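Local coordinates for putative DNA-binding protein (Ralstonia eutropha, PDB 3HWU) that is of unknown function but carries the Plants and Prokaryotes Conserved (PCC, DUF296) domain and is a putative DNA-binding protein that assembles as three copies, at residues A[24-29]-A[109-114]; A[46-51]-A[113-118]; A[50-55]-A[70-75]. One frame throughout, in Å; residues are numbered along the deposited sequence. Where two conformers were deposited one is given.

Contact 1 (A[24-29]-A[109-114]); sequences NVLQNL and LGLTVG
V25 and L26, in the first turn of helix 25-35, form a shallow notch into which L111 of strand 103-114 pushes its CD2 methyl. This methyl lies 3.7 Å from V25 CB on one flank and equally 3.7 Å from L26 CG on the other. Although the L111 side chain leaves its backbone across the line to the helix, a chi1 of 66° tucks CG between the backbone N and the carbonyl carbon and brings the branched end round into the notch. The forked end of leucine suits this, since CG rests against V25 while CD2 reaches on to L26. V25 is in turn a bump for the strand: its CG2 settles between L111 and V113, meeting V113 CG2 at 3.7 Å, with the two valines crossing at about a right angle. Farther along, L26 CD1 lies over the slim backbone at G110, 4.0 Å from L109 O.

One backbone bond ties the hydrophobic fit together. V25 N, an amide of the first turn that has no helical carbonyl to use, donates to L111 O at 2.9 Å and nearly straight (166°), beside the single bridge of N24 with T112. N24 suits the N-cap because its short amide, in the conformer considered, bends back so that OD1 accepts from Q27 N at 3.0 Å. N24 O is held twice by N28, through N and through ND2, the latter approaching from above the carbonyl plane.

The axis of the helix segment 25-29 crosses that of strand segment 110-114 at 97°. V25 also packs on L19 of strand 14-20 and M49 of strand 40-49, while L26 packs on I90 and A92 of strand 87-97.

Contact 2 (A[46-51]-A[113-118]); sequences IGFMSE and VGTGSC
F48 O takes the shortest hydrogen bond between 46-51 and 113-118: G114 N donates at 2.9 Å and 171°, while V113 CA adds a weaker CH contact to the same oxygen. The amide of the same residue, F48 N, gives a longer bond, 3.1 Å, to S117 O, so one residue spans the corner with both of its backbone groups.

Glycines suit this corner because they carry no CB. G47 brings its CA within 3.0 Å of S117 O, G114 lies close against S50 N and G116 close to F48 CB, too near for a side chain to fit between. The F48 ring, with CG anti to N (chi1 -177°), runs alongside T115: T115 N sits at the ring edge and in its plane, and T115 OG1 approaches CE2 obliquely at 3.7 Å. On the inner face the flexible, twice-bent chain of M49, here selenomethionine, reaches back to put CE 3.8 Å from C118 SG. S50 OG is hydrogen-bonded to T112 O and to a water; that water donates to V113 O, a second, solvent-mediated link. T115 and S117 also pack against a second subunit.

An inverse gamma turn centred on T115 and a classic bulge, where S50 and E51 both face T112, let the paired strands bend together, making this a corner of a strongly coiled antiparallel sheet.

Contact 3 (A[50-55]-A[70-75]); sequences SEATFG and RNVEMA
R70 begins its reach over S50 with CB 3.6 Å from S50 O, and CG stays alongside the same oxygen at 4.1 Å. From there to NE the chain runs extended, carrying the guanidinium out along E51. At the tip, NH1 donates in the guanidinium plane to a water 3.0 Å away, which itself donates to S50 O at 2.8 Å; the water thus links the tip of the extended arginine back to the carbonyl beside its CB. E51 OE2, in the conformer considered, approaches NH1 obliquely at 4.4 Å, near enough for mild attraction but beyond a salt bridge.

S50 O also accepts from N71 N at 3.0 Å, the donor standing well above the carbonyl plane. N71 OD1 turns back to lie 3.6 Å from S50 CA. Behind these polar groups, A52 CB and V72 CG2 touch loosely, small apolar groups facing the interior.

E51 and R70, an antiparallel non-hydrogen-bonded pair, join strands 51-58 and 63-70; after R70 the chain turns a corner at N71, whose positive phi (50°) asparagine tolerates well. N71 and V72 both face M49, a G1 beta bulge leading from strand 63-70, outermost within this chain, to mid-sheet strand 72-84.

How the contacts relate
After strands 8-11 and 14-20 comes helix 25-35, where contact 1 opens; it closes the longest loop, from 24-29 to 109-114. Contact 2 opens later, at 46-51, and ends just past contact 1 on 113-118, so the two loops cross while sharing V113 and G114. Contact 3 (50-55 with 70-75) is a short closure nested inside the loop of contact 1, and starts on the S50 and E51 of contact 2. All three meet around one sheet. E51 is backbone-bonded to T112, and T53 to L109 and G110, joining strands 51-58 and 103-114; M49 is backbone-bonded to V72, joining strands 40-49 and 72-84. Thus the helix, the chain corners and strand 63-70 are tied together.

Contact 1 (A[24-29]-A[109-114])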
loop_
_atom_site.group_PDB
_atom_site.type_symbol
_atom_site.label_atom_id
_atom_site.label_comp_id
_atom_site.label_asym_id
_atom_site.label_seq_id
_atom_site.Cartn_x
_atom_site.Cartn_y
_atom_site.Cartn_z
ATOM N N ASN A 24 -12.248 16.371 -3.353
ATOM C CA ASN A 24 -10.846 16.647 -3.458
ATOM C C ASN A 24 -10.114 15.881 -2.350
ATOM O O ASN A 24 -10.309 16.160 -1.169
ATOM C CB ASN A 24 -10.580 18.152 -3.328
ATOM C CG ASN A 24 -9.117 18.477 -3.471
ATOM O OD1 ASN A 24 -8.307 17.964 -2.704
ATOM N ND2 ASN A 24 -8.747 19.279 -4.489
ATOM N N VAL A 25 -9.341 14.882 -2.732
ATOM C CA VAL A 25 -8.882 13.880 -1.741
ATOM C C VAL A 25 -7.941 14.461 -0.691
ATOM O O VAL A 25 -8.143 14.269 0.515
ATOM C CB VAL A 25 -8.265 12.685 -2.471
ATOM C CG1 VAL A 25 -7.629 11.667 -1.466
ATOM C CG2 VAL A 25 -9.318 11.959 -3.356
ATOM N N LEU A 26 -6.890 15.158 -1.118
ATOM C CA LEU A 26 -5.952 15.658 -0.109
ATOM C C LEU A 26 -6.607 16.734 0.756
ATOM O O LEU A 26 -6.328 16.818 1.937
ATOM C CB LEU A 26 -4.615 16.137 -0.693
ATOM C CG LEU A 26 -3.892 15.099 -1.589
ATOM C CD1 LEU A 26 -2.555 15.700 -1.980
ATOM C CD2 LEU A 26 -3.690 13.780 -0.907
ATOM N N GLN A 27 -7.452 17.566 0.154
ATOM C CA GLN A 27 -8.168 18.574 0.946
ATOM C C GLN A 27 -9.103 17.925 1.968
ATOM O O GLN A 27 -9.212 18.406 3.103
ATOM C CB GLN A 27 -8.934 19.533 0.013
ATOM C CG GLN A 27 -8.032 20.412 -0.829
ATOM C CD GLN A 27 -8.754 21.299 -1.826
ATOM O OE1 GLN A 27 -10.005 21.321 -1.908
ATOM N NE2 GLN A 27 -7.971 22.037 -2.591
ATOM N N ASN A 28 -9.758 16.832 1.614
ATOM C CA ASN A 28 -10.606 16.161 2.598
ATOM C C ASN A 28 -9.761 15.540 3.728
ATOM O O ASN A 28 -10.197 15.511 4.868
ATOM C CB ASN A 28 -11.492 15.114 1.919
ATOM C CG ASN A 28 -12.814 15.680 1.449
ATOM O OD1 ASN A 28 -13.774 15.675 2.235
ATOM N ND2 ASN A 28 -12.895 16.137 0.230
ATOM N N LEU A 29 -8.569 15.045 3.419
ATOM C CA LEU A 29 -7.656 14.566 4.475
ATOM C C LEU A 29 -7.169 15.706 5.387
ATOM O O LEU A 29 -7.061 15.533 6.606
ATOM C CB LEU A 29 -6.469 13.838 3.850
ATOM C CG LEU A 29 -6.807 12.417 3.369
ATOM C CD1 LEU A 29 -5.726 11.926 2.384
ATOM C CD2 LEU A 29 -6.978 11.445 4.564
ATOM N N LEU A 109 0.246 15.919 -6.077
ATOM C CA LEU A 109 -0.063 17.343 -5.813
ATOM C C LEU A 109 -1.533 17.538 -5.554
ATOM O O LEU A 109 -1.907 18.430 -4.813
ATOM C CB LEU A 109 0.383 18.198 -6.983
ATOM C CG LEU A 109 1.893 18.159 -7.277
ATOM C CD1 LEU A 109 2.222 18.992 -8.532
ATOM C CD2 LEU A 109 2.711 18.627 -6.070
ATOM N N GLY A 110 -2.402 16.742 -6.144
ATOM C CA GLY A 110 -3.848 16.869 -5.924
ATOM C C GLY A 110 -4.579 15.807 -6.731
ATOM O O GLY A 110 -4.023 15.246 -7.681
ATOM N N LEU A 111 -5.790 15.481 -6.308
ATOM C CA LEU A 111 -6.603 14.507 -7.003
ATOM C C LEU A 111 -8.045 14.630 -6.554
ATOM O O LEU A 111 -8.323 15.048 -5.416
ATOM C CB LEU A 111 -6.061 13.068 -6.849
ATOM C CG LEU A 111 -6.080 12.428 -5.471
ATOM C CD1 LEU A 111 -5.628 10.958 -5.552
ATOM C CD2 LEU A 111 -5.208 13.155 -4.419
ATOM N N THR A 112 -8.923 14.307 -7.506
ATOM C CA THR A 112 -10.354 14.488 -7.379
ATOM C C THR A 112 -11.062 13.186 -7.744
ATOM O O THR A 112 -10.807 12.620 -8.808
ATOM C CB THR A 112 -10.868 15.620 -8.290
ATOM O OG1 THR A 112 -10.175 16.833 -7.971
ATOM C CG2 THR A 112 -12.360 15.836 -8.129
ATOM N N VAL A 113 -11.966 12.736 -6.867
ATOM C CA VAL A 113 -12.730 11.522 -7.111
ATOM C C VAL A 113 -13.642 11.725 -8.326
ATOM O O VAL A 113 -14.329 12.766 -8.439
ATOM C CB VAL A 113 -13.590 11.147 -5.900
ATOM C CG1 VAL A 113 -14.430 9.898 -6.114
ATOM C CG2 VAL A 113 -12.701 11.001 -4.627
ATOM N N GLY A 114 -13.670 10.720 -9.195
ATOM C CA GLY A 114 -14.508 10.736 -10.379
ATOM C C GLY A 114 -15.811 10.024 -10.175
ATOM O O GLY A 114 -16.424 10.084 -9.100
#

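Contact 2 (A[46-51]-A[113-118])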
loop_
_atom_site.group_PDB
_atom_site.type_symbol
_atom_site.label_atom_id
_atom_site.label_comp_id
_atom_site.label_asym_id
_atom_site.label_seq_id
_atom_site.Cartn_x
_atom_site.Cartn_y
_atom_site.Cartn_z
ATOM N N ILE A 46 -7.521 3.552 -2.066
ATOM C CA ILE A 46 -7.794 3.192 -3.457
ATOM C C ILE A 46 -8.981 4.027 -3.909
ATOM O O ILE A 46 -9.714 4.594 -3.094
ATOM C CB ILE A 46 -8.145 1.698 -3.684
ATOM C CG1 ILE A 46 -9.332 1.232 -2.813
ATOM C CG2 ILE A 46 -6.922 0.836 -3.466
ATOM C CD1 ILE A 46 -9.902 -0.143 -3.172
ATOM N N GLY A 47 -9.169 4.134 -5.222
ATOM C CA GLY A 47 -10.406 4.755 -5.726
ATOM C C GLY A 47 -10.347 5.009 -7.211
ATOM O O GLY A 47 -9.472 4.466 -7.867
ATOM N N PHE A 48 -11.259 5.809 -7.731
ATOM C CA PHE A 48 -11.329 6.169 -9.143
ATOM C C PHE A 48 -11.377 7.679 -9.226
ATOM O O PHE A 48 -12.225 8.294 -8.573
ATOM C CB PHE A 48 -12.574 5.601 -9.824
ATOM C CG PHE A 48 -12.643 5.896 -11.283
ATOM C CD1 PHE A 48 -11.810 5.247 -12.148
ATOM C CD2 PHE A 48 -13.475 6.855 -11.739
ATOM C CE1 PHE A 48 -11.856 5.546 -13.520
ATOM C CE2 PHE A 48 -13.563 7.154 -13.092
ATOM C CZ PHE A 48 -12.743 6.535 -13.947
HETATM N N MSE A 49 -10.428 8.245 -9.973
HETATM C CA MSE A 49 -10.201 9.699 -10.024
HETATM C C MSE A 49 -10.568 10.320 -11.369
HETATM O O MSE A 49 -10.138 9.850 -12.411
HETATM C CB MSE A 49 -8.742 9.980 -9.766
HETATM C CG MSE A 49 -8.219 9.443 -8.426
HETATM SE SE MSE A 49 -9.138 10.150 -6.903
HETATM C CE MSE A 49 -8.990 8.585 -5.819
ATOM N N SER A 50 -11.343 11.391 -11.361
ATOM C CA SER A 50 -11.511 12.176 -12.579
ATOM C C SER A 50 -10.211 12.884 -12.974
ATOM O O SER A 50 -9.919 13.048 -14.165
ATOM C CB SER A 50 -12.619 13.190 -12.417
ATOM O OG SER A 50 -12.430 13.995 -11.273
ATOM N N GLU A 51 -9.416 13.266 -11.985
ATOM C CA GLU A 51 -8.085 13.745 -12.295
ATOM C C GLU A 51 -7.166 13.495 -11.125
ATOM O O GLU A 51 -7.590 13.522 -9.978
ATOM C CB GLU A 51 -8.082 15.201 -12.668
ATOM C CG GLU A 51 -8.715 16.051 -11.671
ATOM C CD GLU A 51 -8.668 17.523 -12.062
ATOM O OE1 GLU A 51 -7.644 18.183 -11.783
ATOM O OE2 GLU A 51 -9.658 17.998 -12.644
ATOM N N VAL A 113 -11.966 12.736 -6.867
ATOM C CA VAL A 113 -12.730 11.522 -7.111
ATOM C C VAL A 113 -13.642 11.725 -8.326
ATOM O O VAL A 113 -14.329 12.766 -8.439
ATOM C CB VAL A 113 -13.590 11.147 -5.900
ATOM C CG1 VAL A 113 -14.430 9.898 -6.114
ATOM C CG2 VAL A 113 -12.701 11.001 -4.627
ATOM N N GLY A 114 -13.670 10.720 -9.195
ATOM C CA GLY A 114 -14.508 10.736 -10.379
ATOM C C GLY A 114 -15.811 10.024 -10.175
ATOM O O GLY A 114 -16.424 10.084 -9.100
ATOM N N THR A 115 -16.249 9.331 -11.210
ATOM C CA THR A 115 -17.504 8.586 -11.080
ATOM C C THR A 115 -17.220 7.252 -10.343
ATOM O O THR A 115 -17.122 6.166 -10.910
ATOM C CB THR A 115 -18.150 8.394 -12.411
ATOM O OG1 THR A 115 -17.238 7.710 -13.231
ATOM C CG2 THR A 115 -18.536 9.745 -13.065
ATOM N N GLY A 116 -17.051 7.384 -9.039
ATOM C CA GLY A 116 -16.574 6.291 -8.201
ATOM C C GLY A 116 -16.503 6.781 -6.783
ATOM O O GLY A 116 -17.274 7.667 -6.370
ATOM N N SER A 117 -15.521 6.245 -6.045
ATOM C CA SER A 117 -15.311 6.617 -4.634
ATOM C C SER A 117 -13.822 6.539 -4.321
ATOM O O SER A 117 -13.030 6.151 -5.189
ATOM C CB SER A 117 -16.108 5.686 -3.713
ATOM O OG SER A 117 -15.718 4.348 -3.878
ATOM N N CYS A 118 -13.441 6.869 -3.101
ATOM C CA CYS A 118 -12.074 6.685 -2.629
ATOM C C CYS A 118 -12.159 6.183 -1.191
ATOM O O CYS A 118 -12.705 6.890 -0.336
ATOM C CB CYS A 118 -11.263 7.993 -2.760
ATOM S SG CYS A 118 -9.617 7.895 -2.096
HETATM O O HOH W 1 -15.354 14.511 -10.479
#

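Contact 3 (A[50-55]-A[70-75])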
loop_
_atom_site.group_PDB
_atom_site.type_symbol
_atom_site.label_atom_id
_atom_site.label_comp_id
_atom_site.label_asym_id
_atom_site.label_seq_id
_atom_site.Cartn_x
_atom_site.Cartn_y
_atom_site.Cartn_z
ATOM N N SER A 50 -11.343 11.391 -11.361
ATOM C CA SER A 50 -11.511 12.176 -12.579
ATOM C C SER A 50 -10.211 12.884 -12.974
ATOM O O SER A 50 -9.919 13.048 -14.165
ATOM C CB SER A 50 -12.619 13.190 -12.417
ATOM O OG SER A 50 -12.430 13.995 -11.273
ATOM N N GLU A 51 -9.416 13.266 -11.985
ATOM C CA GLU A 51 -8.085 13.745 -12.295
ATOM C C GLU A 51 -7.166 13.495 -11.125
ATOM O O GLU A 51 -7.590 13.522 -9.978
ATOM C CB GLU A 51 -8.082 15.201 -12.668
ATOM C CG GLU A 51 -8.715 16.051 -11.671
ATOM C CD GLU A 51 -8.668 17.523 -12.062
ATOM O OE1 GLU A 51 -7.644 18.183 -11.783
ATOM O OE2 GLU A 51 -9.658 17.998 -12.644
ATOM N N ALA A 52 -5.915 13.218 -11.467
ATOM C CA ALA A 52 -4.846 13.011 -10.512
ATOM C C ALA A 52 -3.629 13.731 -11.081
ATOM O O ALA A 52 -3.192 13.432 -12.185
ATOM C CB ALA A 52 -4.580 11.538 -10.294
ATOM N N THR A 53 -3.044 14.609 -10.283
ATOM C CA THR A 53 -1.874 15.409 -10.665
ATOM C C THR A 53 -0.699 15.050 -9.773
ATOM O O THR A 53 -0.799 15.104 -8.556
ATOM C CB THR A 53 -2.181 16.908 -10.598
ATOM O OG1 THR A 53 -3.303 17.198 -11.440
ATOM C CG2 THR A 53 -0.977 17.760 -11.005
ATOM N N PHE A 54 0.400 14.674 -10.417
ATOM C CA PHE A 54 1.640 14.325 -9.774
ATOM C C PHE A 54 2.680 15.394 -10.063
ATOM O O PHE A 54 2.557 16.173 -11.008
ATOM C CB PHE A 54 2.100 12.983 -10.339
ATOM C CG PHE A 54 1.111 11.876 -10.065
ATOM C CD1 PHE A 54 1.186 11.168 -8.877
ATOM C CD2 PHE A 54 0.078 11.595 -10.951
ATOM C CE1 PHE A 54 0.299 10.176 -8.601
ATOM C CE2 PHE A 54 -0.826 10.582 -10.651
ATOM C CZ PHE A 54 -0.707 9.890 -9.461
ATOM N N GLY A 55 3.747 15.383 -9.287
ATOM C CA GLY A 55 4.848 16.309 -9.490
ATOM C C GLY A 55 6.175 15.598 -9.313
ATOM O O GLY A 55 6.306 14.763 -8.410
ATOM N N ARG A 70 -6.310 11.788 -16.292
ATOM C CA ARG A 70 -7.751 11.882 -16.215
ATOM C C ARG A 70 -8.435 10.530 -16.259
ATOM O O ARG A 70 -8.031 9.665 -17.030
ATOM C CB ARG A 70 -8.321 12.774 -17.364
ATOM C CG ARG A 70 -7.692 14.151 -17.366
ATOM C CD ARG A 70 -8.217 14.977 -18.530
ATOM N NE ARG A 70 -7.624 16.303 -18.571
ATOM C CZ ARG A 70 -8.000 17.282 -17.756
ATOM N NH1 ARG A 70 -8.906 17.057 -16.829
ATOM N NH2 ARG A 70 -7.478 18.496 -17.875
ATOM N N ASN A 71 -9.514 10.386 -15.505
ATOM C CA ASN A 71 -10.361 9.185 -15.519
ATOM C C ASN A 71 -9.530 7.898 -15.360
ATOM O O ASN A 71 -9.441 7.030 -16.235
ATOM C CB ASN A 71 -11.260 9.182 -16.744
ATOM C CG ASN A 71 -12.366 10.228 -16.637
ATOM O OD1 ASN A 71 -12.755 10.619 -15.556
ATOM N ND2 ASN A 71 -12.879 10.674 -17.762
ATOM N N VAL A 72 -8.884 7.811 -14.195
ATOM C CA VAL A 72 -7.950 6.742 -13.880
ATOM C C VAL A 72 -8.320 6.012 -12.593
ATOM O O VAL A 72 -8.834 6.606 -11.642
ATOM C CB VAL A 72 -6.486 7.228 -13.751
ATOM C CG1 VAL A 72 -5.911 7.562 -15.121
ATOM C CG2 VAL A 72 -6.348 8.378 -12.778
ATOM N N GLU A 73 -8.105 4.707 -12.584
ATOM C CA GLU A 73 -8.148 3.936 -11.332
ATOM C C GLU A 73 -6.903 4.243 -10.523
ATOM O O GLU A 73 -5.812 4.286 -11.080
ATOM C CB GLU A 73 -8.223 2.439 -11.622
ATOM C CG GLU A 73 -9.584 1.963 -12.203
ATOM C CD GLU A 73 -10.721 1.931 -11.191
ATOM O OE1 GLU A 73 -10.570 2.431 -10.074
ATOM O OE2 GLU A 73 -11.791 1.367 -11.534
HETATM N N MSE A 74 -7.059 4.499 -9.244
HETATM C CA MSE A 74 -5.949 4.640 -8.337
HETATM C C MSE A 74 -5.693 3.328 -7.620
HETATM O O MSE A 74 -6.468 2.886 -6.760
HETATM C CB MSE A 74 -6.197 5.745 -7.330
HETATM C CG MSE A 74 -4.978 6.015 -6.486
HETATM SE SE MSE A 74 -5.089 7.525 -5.359
HETATM C CE MSE A 74 -6.355 6.726 -4.014
ATOM N N ALA A 75 -4.684 2.631 -8.123
ATOM C CA ALA A 75 -4.352 1.296 -7.653
ATOM C C ALA A 75 -3.852 1.289 -6.204
ATOM O O ALA A 75 -4.055 0.341 -5.471
ATOM C CB ALA A 75 -3.302 0.635 -8.601
HETATM O O HOH W 2 -10.845 14.907 -16.038
#